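Isocitrate dehydrogenase [NAD] subunit 1, mitochondrial (Saccharomyces cerevisiae, PDB 3BLX) forms, with subunit 2, the octameric mitochondrial enzyme that oxidatively decarboxylates isocitrate to 2-oxoglutarate using NAD+ in the citric acid cycle, and also binds mitochondrial mRNA leaders. Local coordinates at residues T33-T38 / A286-M291; G76-W81 / G91-A96; D124-R129 / F167-K172; I246-I251 / G255-A260; M298-H301 / Y307-R310. All blocks are in the same frame, centred on the assembly; numbering follows the deposited sequence.

Interaction 1 of 5, residues T33-T38 / A286-M291; sequences TDSVRT and ANPTAM
Met291 and Val36, on helices 289-302 and 27-42, illustrate how a flexible side chain is fitted to a branched one: their side chains cross at about a right angle. Methyl CG2 of Val36 lies 3.8 Å from CG of Met291, and also nears the backbone of that residue, 3.9 Å from Met291 O. With its other methyl, CG1, turned opposite the backbone N (chi1 164°), the valine presents CG2 to the methionine. Met291 sets out with CG opposite its own N (chi1 -168°) and then bends at both following bonds. As a result CG meets the valine, while the sulfur and CE pack against Leu77 and Gly79 of strand 75-80.

The second touch is between Ser35 and Pro288. Ring atom CB of Pro288 sits 3.4 Å from OG of Ser35 and 3.8 Å from its CB. The serine hydroxyl is hydrogen-bonded to that of Thr339 on helix 335-347, so the proline is merely its apolar neighbour. Next to the proline, OD1 of Asn287 receives Thr289 N at 3.2 Å, a capping bond at the start of helix 289-302. Thr289 OG1 reaches the same OD1 from the same face of the amide.

With the serine hydroxyl engaged by Thr339, what holds the two segments here is close packing, methyl on methylene and hydroxyl on proline ring, and no polar bond between them.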
# COMPACT_ATOMS: atom_id res chain seq x y z
N THR E 33 -0.06 39.03 6.87
CA THR E 33 -0.19 38.28 5.65
C THR E 33 -0.33 39.21 4.44
O THR E 33 0.25 38.96 3.37
CB THR E 33 -1.42 37.39 5.71
OG1 THR E 33 -1.01 36.08 6.08
CG2 THR E 33 -2.14 37.35 4.37
N ASP E 34 -1.09 40.29 4.62
CA ASP E 34 -1.29 41.26 3.54
C ASP E 34 -0.02 42.03 3.21
O ASP E 34 0.25 42.35 2.05
CB ASP E 34 -2.45 42.20 3.85
CG ASP E 34 -3.81 41.50 3.75
OD1 ASP E 34 -3.88 40.36 3.23
OD2 ASP E 34 -4.82 42.08 4.20
N SER E 35 0.79 42.31 4.22
CA SER E 35 2.13 42.82 4.01
C SER E 35 2.91 41.96 2.99
O SER E 35 3.46 42.49 2.03
CB SER E 35 2.85 42.92 5.35
OG SER E 35 4.23 43.16 5.17
N VAL E 36 2.92 40.65 3.19
CA VAL E 36 3.60 39.74 2.27
C VAL E 36 2.95 39.77 0.89
O VAL E 36 3.63 39.93 -0.10
CB VAL E 36 3.64 38.30 2.81
CG1 VAL E 36 3.99 37.33 1.69
CG2 VAL E 36 4.67 38.18 3.92
N ARG E 37 1.64 39.59 0.82
CA ARG E 37 0.92 39.68 -0.45
C ARG E 37 1.33 40.92 -1.24
O ARG E 37 1.56 40.84 -2.45
CB ARG E 37 -0.58 39.70 -0.21
CG ARG E 37 -1.27 38.42 -0.50
CD ARG E 37 -2.73 38.67 -0.71
NE ARG E 37 -3.49 38.41 0.50
CZ ARG E 37 -4.39 37.44 0.61
NH1 ARG E 37 -4.64 36.66 -0.44
NH2 ARG E 37 -5.05 37.26 1.77
N THR E 38 1.39 42.05 -0.54
CA THR E 38 1.74 43.36 -1.12
C THR E 38 3.19 43.41 -1.65
O THR E 38 3.44 43.80 -2.79
CB THR E 38 1.53 44.52 -0.09
OG1 THR E 38 0.14 44.63 0.26
CG2 THR E 38 1.97 45.83 -0.66
N ALA E 286 1.09 45.95 14.10
CA ALA E 286 1.87 44.71 14.27
C ALA E 286 3.14 44.63 13.39
O ALA E 286 3.15 45.15 12.30
CB ALA E 286 0.98 43.53 14.03
N ASN E 287 4.19 43.99 13.89
CA ASN E 287 5.41 43.82 13.11
C ASN E 287 5.28 42.67 12.13
O ASN E 287 5.05 41.53 12.55
CB ASN E 287 6.61 43.58 14.03
CG ASN E 287 7.93 43.84 13.33
OD1 ASN E 287 7.97 44.07 12.11
ND2 ASN E 287 9.02 43.81 14.09
N PRO E 288 5.41 42.94 10.80
CA PRO E 288 5.25 41.92 9.76
C PRO E 288 6.55 41.18 9.46
O PRO E 288 6.52 40.27 8.66
CB PRO E 288 4.85 42.72 8.53
CG PRO E 288 5.05 44.15 8.88
CD PRO E 288 5.74 44.24 10.20
N THR E 289 7.65 41.59 10.09
CA THR E 289 8.98 41.01 9.82
C THR E 289 9.05 39.47 9.84
O THR E 289 9.61 38.86 8.93
CB THR E 289 10.04 41.61 10.79
OG1 THR E 289 10.10 43.02 10.62
CG2 THR E 289 11.40 41.05 10.53
N ALA E 290 8.48 38.85 10.87
CA ALA E 290 8.53 37.41 11.04
C ALA E 290 7.82 36.73 9.89
O ALA E 290 8.34 35.79 9.32
CB ALA E 290 7.91 36.98 12.38
N MET E 291 6.64 37.21 9.55
CA MET E 291 5.91 36.71 8.39
C MET E 291 6.70 36.91 7.07
O MET E 291 6.80 36.00 6.28
CB MET E 291 4.54 37.37 8.29
CG MET E 291 3.65 36.71 7.31
SD MET E 291 3.41 34.99 7.72
CE MET E 291 2.37 35.13 9.16

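Interaction 2 of 5, residues G76-W81 / G91-A96; sequences GLKGLW and GSLNVA
The alpha/beta core of the isocitrate and isopropylmalate dehydrogenase family supplies the setting, for here Lys78, on strand 75-80 of the main sheet, meets Leu93 and Asn94 on helix 92-99, the second helix after the strand. That helix carries Arg98, a probable substrate-binding residue by similarity, and the side chain of Asn94 is about 4 Å from that of Arg98. The general point is that a buried lysine can serve two chemistries along one chain.

Its aliphatic part does the touching. Lys78 and Leu93 reach toward each other tip to tip, with CD of Lys78 3.7 Å from CD1 of Leu93. The lysine leaves the backbone with CG opposite N (chi1 160°) and bends at its last two torsions, which bring the amine to Asp86. There NZ forms a salt bridge with this residue of helix 84-88, whose carboxylate also takes the backbone N of Trp81; a weak bond from NZ to Gly79 O adds to this. A leucine in place of Lys78 would probably leave the Asp86 carboxylate without its charged mate and thin the packing around Leu93 and Asn94.

Asn94 crosses the lysine chain at about a right angle, its OD1 3.8 Å from CE of Lys78 and its ND2 bonded to His90 O, just ahead of the helix. Trp81 approaches the same leucine methyl, their side chains likewise at about a right angle, and CZ3 of the indole of Trp81 stops 4.2 Å from Leu93 CD1.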
# COMPACT_ATOMS: atom_id res chain seq x y z
N GLY E 76 2.80 25.89 1.88
CA GLY E 76 1.86 26.83 2.48
C GLY E 76 2.49 27.96 3.26
O GLY E 76 3.59 27.84 3.79
N LEU E 77 1.77 29.07 3.33
CA LEU E 77 2.18 30.21 4.14
C LEU E 77 1.04 30.45 5.09
O LEU E 77 -0.11 30.58 4.68
CB LEU E 77 2.43 31.46 3.27
CG LEU E 77 3.56 32.40 3.69
CD1 LEU E 77 3.19 33.82 3.44
CD2 LEU E 77 3.87 32.26 5.13
N LYS E 78 1.36 30.52 6.36
CA LYS E 78 0.35 30.53 7.38
C LYS E 78 0.56 31.69 8.35
O LYS E 78 1.66 31.90 8.83
CB LYS E 78 0.35 29.18 8.09
CG LYS E 78 -0.29 29.13 9.44
CD LYS E 78 -0.59 27.70 9.81
CE LYS E 78 -0.42 27.44 11.32
NZ LYS E 78 -1.00 28.53 12.18
N GLY E 79 -0.51 32.44 8.63
CA GLY E 79 -0.49 33.51 9.63
C GLY E 79 -0.76 33.02 11.05
O GLY E 79 -0.50 31.86 11.38
N LEU E 80 -1.28 33.89 11.90
CA LEU E 80 -1.50 33.51 13.29
C LEU E 80 -2.95 33.62 13.71
O LEU E 80 -3.69 34.44 13.19
CB LEU E 80 -0.71 34.40 14.24
CG LEU E 80 0.80 34.30 14.25
CD1 LEU E 80 1.22 32.88 13.86
CD2 LEU E 80 1.38 35.36 13.33
N TRP E 81 -3.34 32.77 14.66
CA TRP E 81 -4.43 33.07 15.58
C TRP E 81 -3.81 33.33 16.94
O TRP E 81 -2.96 32.57 17.42
CB TRP E 81 -5.40 31.92 15.71
CG TRP E 81 -6.29 31.84 14.57
CD1 TRP E 81 -7.54 32.39 14.46
CD2 TRP E 81 -6.01 31.20 13.33
NE1 TRP E 81 -8.06 32.11 13.22
CE2 TRP E 81 -7.14 31.39 12.51
CE3 TRP E 81 -4.92 30.48 12.84
CZ2 TRP E 81 -7.21 30.88 11.22
CZ3 TRP E 81 -4.99 29.98 11.56
CH2 TRP E 81 -6.13 30.18 10.76
N GLY E 91 -4.95 22.98 18.92
CA GLY E 91 -6.01 23.57 18.11
C GLY E 91 -6.08 22.92 16.74
O GLY E 91 -5.06 22.53 16.18
N SER E 92 -7.29 22.84 16.20
CA SER E 92 -7.60 21.93 15.10
C SER E 92 -6.63 21.94 13.93
O SER E 92 -6.30 20.88 13.39
CB SER E 92 -9.04 22.16 14.62
OG SER E 92 -9.96 21.50 15.47
N LEU E 93 -6.17 23.13 13.55
CA LEU E 93 -5.32 23.27 12.38
C LEU E 93 -3.99 22.58 12.58
O LEU E 93 -3.57 21.78 11.74
CB LEU E 93 -5.08 24.75 12.06
CG LEU E 93 -5.04 25.15 10.58
CD1 LEU E 93 -3.93 26.14 10.36
CD2 LEU E 93 -4.91 23.94 9.62
N ASN E 94 -3.34 22.91 13.69
CA ASN E 94 -2.05 22.33 14.02
C ASN E 94 -2.09 20.81 14.20
O ASN E 94 -1.14 20.12 13.87
CB ASN E 94 -1.47 22.99 15.26
CG ASN E 94 -1.02 24.41 15.01
OD1 ASN E 94 -0.39 24.72 14.00
ND2 ASN E 94 -1.33 25.28 15.94
N VAL E 95 -3.18 20.27 14.73
CA VAL E 95 -3.18 18.85 14.91
C VAL E 95 -3.42 18.21 13.56
O VAL E 95 -2.84 17.18 13.25
CB VAL E 95 -4.15 18.32 16.06
CG1 VAL E 95 -4.43 19.36 17.08
CG2 VAL E 95 -5.42 17.76 15.51
N ALA E 96 -4.25 18.84 12.74
CA ALA E 96 -4.48 18.33 11.39
C ALA E 96 -3.18 18.26 10.58
O ALA E 96 -2.91 17.26 9.93
CB ALA E 96 -5.51 19.15 10.69

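Interaction 3 of 5, residues D124-R129 / F167-K172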
# COMPACT_ATOMS: atom_id res chain seq x y z
N ASP E 124 22.82 34.06 16.94
CA ASP E 124 22.48 33.25 15.78
C ASP E 124 22.23 31.79 16.11
O ASP E 124 23.06 30.91 15.84
CB ASP E 124 23.55 33.37 14.69
CG ASP E 124 23.07 32.81 13.36
OD1 ASP E 124 21.92 32.30 13.31
OD2 ASP E 124 23.84 32.88 12.37
N LEU E 125 21.06 31.51 16.69
CA LEU E 125 20.73 30.12 16.94
C LEU E 125 19.47 29.66 16.22
O LEU E 125 18.61 30.46 15.86
CB LEU E 125 20.69 29.81 18.44
CG LEU E 125 19.88 30.69 19.36
CD1 LEU E 125 18.48 30.14 19.48
CD2 LEU E 125 20.57 30.62 20.70
N ILE E 126 19.42 28.35 16.01
CA ILE E 126 18.33 27.68 15.33
C ILE E 126 17.80 26.61 16.27
O ILE E 126 18.58 25.82 16.79
CB ILE E 126 18.85 27.03 14.08
CG1 ILE E 126 19.37 28.10 13.15
CG2 ILE E 126 17.77 26.17 13.40
CD1 ILE E 126 19.95 27.54 11.89
N VAL E 127 16.49 26.61 16.50
CA VAL E 127 15.87 25.62 17.35
C VAL E 127 15.00 24.72 16.49
O VAL E 127 14.10 25.19 15.79
CB VAL E 127 15.03 26.28 18.48
CG1 VAL E 127 14.21 25.22 19.22
CG2 VAL E 127 15.93 27.04 19.45
N ILE E 128 15.30 23.43 16.51
CA ILE E 128 14.52 22.45 15.73
C ILE E 128 13.80 21.58 16.74
O ILE E 128 14.44 20.95 17.58
CB ILE E 128 15.43 21.59 14.82
CG1 ILE E 128 16.03 22.43 13.70
CG2 ILE E 128 14.67 20.43 14.25
CD1 ILE E 128 17.09 21.76 12.92
N ARG E 129 12.47 21.56 16.70
CA ARG E 129 11.74 20.73 17.65
C ARG E 129 10.86 19.65 16.99
O ARG E 129 10.28 19.86 15.93
CB ARG E 129 10.98 21.60 18.65
CG ARG E 129 9.60 21.98 18.24
CD ARG E 129 8.71 22.11 19.45
NE ARG E 129 7.31 22.21 19.04
CZ ARG E 129 6.74 23.37 18.71
NH1 ARG E 129 7.46 24.49 18.75
NH2 ARG E 129 5.46 23.40 18.34
N PHE E 167 20.50 17.26 11.38
CA PHE E 167 21.83 17.17 10.81
C PHE E 167 21.85 17.58 9.36
O PHE E 167 22.74 18.31 8.94
CB PHE E 167 22.40 15.77 11.00
CG PHE E 167 22.82 15.50 12.41
CD1 PHE E 167 23.82 16.27 13.01
CD2 PHE E 167 22.22 14.51 13.15
CE1 PHE E 167 24.23 16.02 14.31
CE2 PHE E 167 22.62 14.25 14.46
CZ PHE E 167 23.63 15.02 15.04
N ASP E 168 20.85 17.13 8.59
CA ASP E 168 20.75 17.53 7.19
C ASP E 168 20.63 19.03 7.03
O ASP E 168 21.04 19.59 6.03
CB ASP E 168 19.58 16.85 6.50
CG ASP E 168 19.86 15.39 6.16
OD1 ASP E 168 21.05 15.04 5.94
OD2 ASP E 168 18.88 14.60 6.10
N PHE E 169 20.06 19.67 8.05
CA PHE E 169 19.81 21.11 8.04
C PHE E 169 21.09 21.86 8.37
O PHE E 169 21.41 22.87 7.76
CB PHE E 169 18.72 21.43 9.06
CG PHE E 169 18.16 22.81 8.97
CD1 PHE E 169 18.75 23.85 9.69
CD2 PHE E 169 17.03 23.05 8.20
CE1 PHE E 169 18.22 25.13 9.63
CE2 PHE E 169 16.49 24.32 8.13
CZ PHE E 169 17.08 25.37 8.85
N ALA E 170 21.81 21.36 9.36
CA ALA E 170 23.11 21.90 9.69
C ALA E 170 24.05 21.81 8.48
O ALA E 170 24.73 22.77 8.17
CB ALA E 170 23.70 21.15 10.90
N LYS E 171 24.07 20.66 7.80
CA LYS E 171 24.84 20.47 6.56
C LYS E 171 24.49 21.54 5.53
O LYS E 171 25.35 22.24 5.01
CB LYS E 171 24.56 19.08 5.95
CG LYS E 171 25.76 18.39 5.27
CD LYS E 171 26.64 17.65 6.32
CE LYS E 171 27.79 16.83 5.70
NZ LYS E 171 28.70 16.22 6.75
N LYS E 172 23.20 21.67 5.24
CA LYS E 172 22.75 22.53 4.16
C LYS E 172 23.06 24.01 4.41
O LYS E 172 23.28 24.76 3.47
CB LYS E 172 21.24 22.36 3.95
CG LYS E 172 20.75 22.82 2.58
CD LYS E 172 19.23 22.95 2.57
CE LYS E 172 18.68 23.09 1.16
NZ LYS E 172 17.23 23.44 1.20
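Phe169 overlaps two isoleucines of the neighbouring strand with one side of its ring, a compact example of an aromatic group bridging alternate residues of a beta strand. CD1 of Ile126 comes in at the ring edge, in its plane, 3.7 Å from CE1 of Phe169. The CG2 branch of Ile126 follows at 3.9 Å from that same CE1, so both arms of the isoleucine bear on one ring carbon. Ile128 is less closely engaged: its CD1 lies 4.2 Å from Phe169 CD1. The phenylalanine extends from its helix with CG opposite the backbone N (chi1 -168°), and this throws the ring out toward the strand.

The pairing belongs to the alpha/beta layering of the enzyme, with helix 156-172 lying against strand 124-130, which runs between strands 105-111 and 232-235 in the main sheet. Ile126 and Ile128 point toward the helix, whereas Arg129, which probably binds substrate as in related enzymes, turns to the other side of the strand. Earlier in the helix, Ile162, Phe165 and Ala166 also pack on Ile128. The Phe169 ring meets that of Tyr173 as well, with the two planes at about 50°.

Interaction 4 of 5, residues I246-I251 / G255-A260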
# COMPACT_ATOMS: atom_id res chain seq x y z
N ILE E 246 12.92 31.93 24.85
CA ILE E 246 14.16 32.58 25.27
C ILE E 246 14.81 33.15 24.04
O ILE E 246 15.28 34.28 24.02
CB ILE E 246 15.14 31.59 25.91
CG1 ILE E 246 14.63 31.16 27.29
CG2 ILE E 246 16.50 32.22 26.02
CD1 ILE E 246 15.24 29.92 27.75
N GLY E 247 14.79 32.36 22.98
CA GLY E 247 15.31 32.83 21.71
C GLY E 247 14.68 34.13 21.26
O GLY E 247 15.37 35.05 20.85
N ALA E 248 13.35 34.19 21.34
CA ALA E 248 12.59 35.35 20.88
C ALA E 248 12.95 36.59 21.68
O ALA E 248 13.20 37.64 21.11
CB ALA E 248 11.11 35.09 20.98
N ALA E 249 12.97 36.45 23.01
CA ALA E 249 13.38 37.56 23.87
C ALA E 249 14.80 38.04 23.54
O ALA E 249 15.02 39.25 23.39
CB ALA E 249 13.26 37.19 25.33
N LEU E 250 15.75 37.12 23.44
CA LEU E 250 17.14 37.45 23.06
C LEU E 250 17.33 38.40 21.84
O LEU E 250 18.28 39.18 21.82
CB LEU E 250 17.93 36.17 22.82
CG LEU E 250 18.78 35.55 23.93
CD1 LEU E 250 18.32 35.96 25.31
CD2 LEU E 250 18.70 34.06 23.76
N ILE E 251 16.46 38.32 20.82
CA ILE E 251 16.67 39.08 19.59
C ILE E 251 15.69 40.23 19.42
O ILE E 251 15.68 40.90 18.39
CB ILE E 251 16.58 38.19 18.31
CG1 ILE E 251 15.20 37.53 18.22
CG2 ILE E 251 17.70 37.17 18.26
CD1 ILE E 251 14.72 37.29 16.79
N GLY E 255 8.13 39.17 16.99
CA GLY E 255 7.91 39.82 15.72
C GLY E 255 9.08 39.72 14.76
O GLY E 255 8.94 40.11 13.62
N LEU E 256 10.20 39.16 15.21
CA LEU E 256 11.43 39.09 14.40
C LEU E 256 11.91 37.67 14.07
O LEU E 256 13.01 37.49 13.53
CB LEU E 256 12.55 39.79 15.14
CG LEU E 256 12.19 41.21 15.57
CD1 LEU E 256 13.21 41.74 16.58
CD2 LEU E 256 12.15 42.06 14.34
N VAL E 257 11.09 36.68 14.40
CA VAL E 257 11.47 35.28 14.35
C VAL E 257 10.88 34.52 13.19
O VAL E 257 9.69 34.21 13.20
CB VAL E 257 10.95 34.57 15.59
CG1 VAL E 257 11.38 33.11 15.53
CG2 VAL E 257 11.46 35.25 16.84
N ALA E 258 11.71 34.17 12.21
CA ALA E 258 11.23 33.37 11.07
C ALA E 258 11.00 31.91 11.49
O ALA E 258 11.58 31.42 12.44
CB ALA E 258 12.21 33.44 9.90
N GLY E 259 10.14 31.21 10.77
CA GLY E 259 9.85 29.84 11.11
C GLY E 259 9.43 29.02 9.91
O GLY E 259 8.95 29.56 8.90
N ALA E 260 9.60 27.70 10.04
CA ALA E 260 9.17 26.77 9.02
C ALA E 260 8.79 25.44 9.64
O ALA E 260 9.36 25.04 10.64
CB ALA E 260 10.28 26.58 7.96
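The flat groups shared by Ile251 and Leu256 are backbone carbonyls rather than rings, and each is approached by a methyl of the other residue. CD1 of Leu256 stands beside Ile251 O, at 3.2 Å, and in return CD1 of Ile251 lies 3.7 Å from Leu256 O. The two side chains slide past each other in opposite directions, an exchange that shows how a chain doubling back on itself can pack each residue against the other's main chain.

Ile251 touches both partners on the returning chain. Its CG1 occupies the crowded position between backbone N and carbonyl carbon (chi1 60°), and from there CD1 extends to CB of Leu256, 3.7 Å away. The same methyl comes within 3.8 Å of CG2 of Val257. That valine has CG1 opposite its backbone N (chi1 -179°), which leaves CG2 on the side of the helix, where it also meets CB of Ala248 at 4.2 Å.

The contact joins residues 246-251 of helix 237-251 to the short 3-10 turn and loop leading into strand 258-262. Other residues of this part of the helix, such as Ile246 and Ala249, pack against the neighbouring subunit 2, while Leu256 also touches Thr289 and Asn287.

Chemically, methyls set against methyls, a methylene and two backbone carbonyls make up the fit, which therefore depends on shape and burial and not on charge or directional bonds.

Interaction 5 of 5, residues M298-H301 / Y307-R310; sequences MLNH and YATR
Leu299 and Ala308 make the central apolar contact, and they illustrate how a small residue lets two helices come close. CB of Leu299 is 3.7 Å from CB of Ala308. The backbones approach to 5.7 Å between CA of Leu299 and CA of Ala308. The branched end of the leucine continues past the alanine: CD1 of Leu299 comes within 3.9 Å of Ala308 CA. It then touches the tyrosine before it, 4.2 Å from CB of Tyr307. With CG set beside the backbone N (chi1 -71°), the leucine directs this methyl at the first turn of the second helix. Tyr307 offers only its base here, since the ring leads away toward Glu43 and Ile45.

These are consecutive helices, 289-302 and 306-320, linked by a short loop, so the contact packs them together across their short connection. Leu304 in that loop touches Leu299, and Phe40 of helix 27-42 lies against the same leucine from elsewhere in the fold.

A polar group meeting an apolar one is the second kind of contact. OD1 of Asn300 lies 3.4 Å from CB of Ala308, at the more exposed margin of the pair.

True polar bonds belong to neighbouring positions on the second helix. Thr309 OG1 is hydrogen-bonded to Asn305 O, near the start of that helix, and Arg310 forms a salt bridge through NH2 with Glu43.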
# COMPACT_ATOMS: atom_id res chain seq x y z
N MET E 298 10.31 30.35 2.47
CA MET E 298 9.46 29.70 1.48
C MET E 298 9.98 29.90 0.06
O MET E 298 10.01 28.97 -0.73
CB MET E 298 8.01 30.17 1.61
CG MET E 298 7.09 29.45 0.69
SD MET E 298 5.48 30.21 0.59
CE MET E 298 5.92 31.78 -0.19
N LEU E 299 10.41 31.12 -0.26
CA LEU E 299 10.97 31.40 -1.57
C LEU E 299 12.20 30.52 -1.84
O LEU E 299 12.29 29.89 -2.89
CB LEU E 299 11.32 32.89 -1.69
CG LEU E 299 10.12 33.85 -1.79
CD1 LEU E 299 10.58 35.28 -1.73
CD2 LEU E 299 9.27 33.61 -3.03
N ASN E 300 13.13 30.50 -0.89
CA ASN E 300 14.29 29.62 -0.96
C ASN E 300 13.90 28.18 -1.30
O ASN E 300 14.45 27.56 -2.19
CB ASN E 300 15.04 29.60 0.38
CG ASN E 300 15.89 30.86 0.60
OD1 ASN E 300 16.17 31.62 -0.33
ND2 ASN E 300 16.32 31.07 1.84
N HIS E 301 12.92 27.67 -0.57
CA HIS E 301 12.45 26.32 -0.75
C HIS E 301 11.84 26.07 -2.14
O HIS E 301 11.97 24.99 -2.71
CB HIS E 301 11.40 26.03 0.31
CG HIS E 301 11.16 24.57 0.52
ND1 HIS E 301 10.06 23.92 0.02
CD2 HIS E 301 11.88 23.64 1.20
CE1 HIS E 301 10.11 22.64 0.37
NE2 HIS E 301 11.20 22.45 1.10
N TYR E 307 14.71 36.37 -5.67
CA TYR E 307 13.67 37.16 -5.02
C TYR E 307 13.82 37.18 -3.48
O TYR E 307 13.50 38.17 -2.81
CB TYR E 307 12.30 36.61 -5.36
CG TYR E 307 11.84 36.78 -6.79
CD1 TYR E 307 11.95 35.73 -7.70
CD2 TYR E 307 11.27 37.96 -7.22
CE1 TYR E 307 11.52 35.88 -9.00
CE2 TYR E 307 10.83 38.11 -8.52
CZ TYR E 307 10.96 37.07 -9.41
OH TYR E 307 10.52 37.22 -10.71
N ALA E 308 14.27 36.07 -2.92
CA ALA E 308 14.38 35.97 -1.48
C ALA E 308 15.52 36.80 -0.95
O ALA E 308 15.43 37.34 0.15
CB ALA E 308 14.54 34.52 -1.05
N THR E 309 16.61 36.87 -1.70
CA THR E 309 17.77 37.63 -1.25
C THR E 309 17.42 39.11 -1.25
O THR E 309 17.77 39.84 -0.32
CB THR E 309 19.00 37.36 -2.14
OG1 THR E 309 19.19 35.94 -2.27
CG2 THR E 309 20.24 37.96 -1.51
N ARG E 310 16.70 39.54 -2.29
CA ARG E 310 16.31 40.93 -2.41
C ARG E 310 15.37 41.36 -1.29
O ARG E 310 15.62 42.35 -0.61
CB ARG E 310 15.66 41.17 -3.78
CG ARG E 310 16.64 41.11 -4.94
CD ARG E 310 15.91 41.07 -6.27
NE ARG E 310 14.88 42.10 -6.36
CZ ARG E 310 15.13 43.37 -6.66
NH1 ARG E 310 16.38 43.75 -6.87
NH2 ARG E 310 14.14 44.25 -6.73

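In the fold
Interactions 1, 2, 3 and 4 are buried, whereas interaction 5 is only partly so, with Asn300 at its more exposed rim. Interactions 1 and 5 share helix 289-302, and both pack this helix, or the turn leading into it, against another helix. Interactions 2, 3 and 4 reach the main sheet, 2 and 3 from opposite sides of the chain's centre. Interaction 2 stands out chemically, carrying a lysine whose charge is matched nearby, with Asn94 beside Arg98, probably substrate-binding; interaction 3 holds Arg129 but makes its contact away from it. The others rest mainly on aliphatic groups, with an aromatic ring in interaction 3. Interaction 1 touches both 2 and 4, and Leu77 packs on Met298 to join 2 with 5.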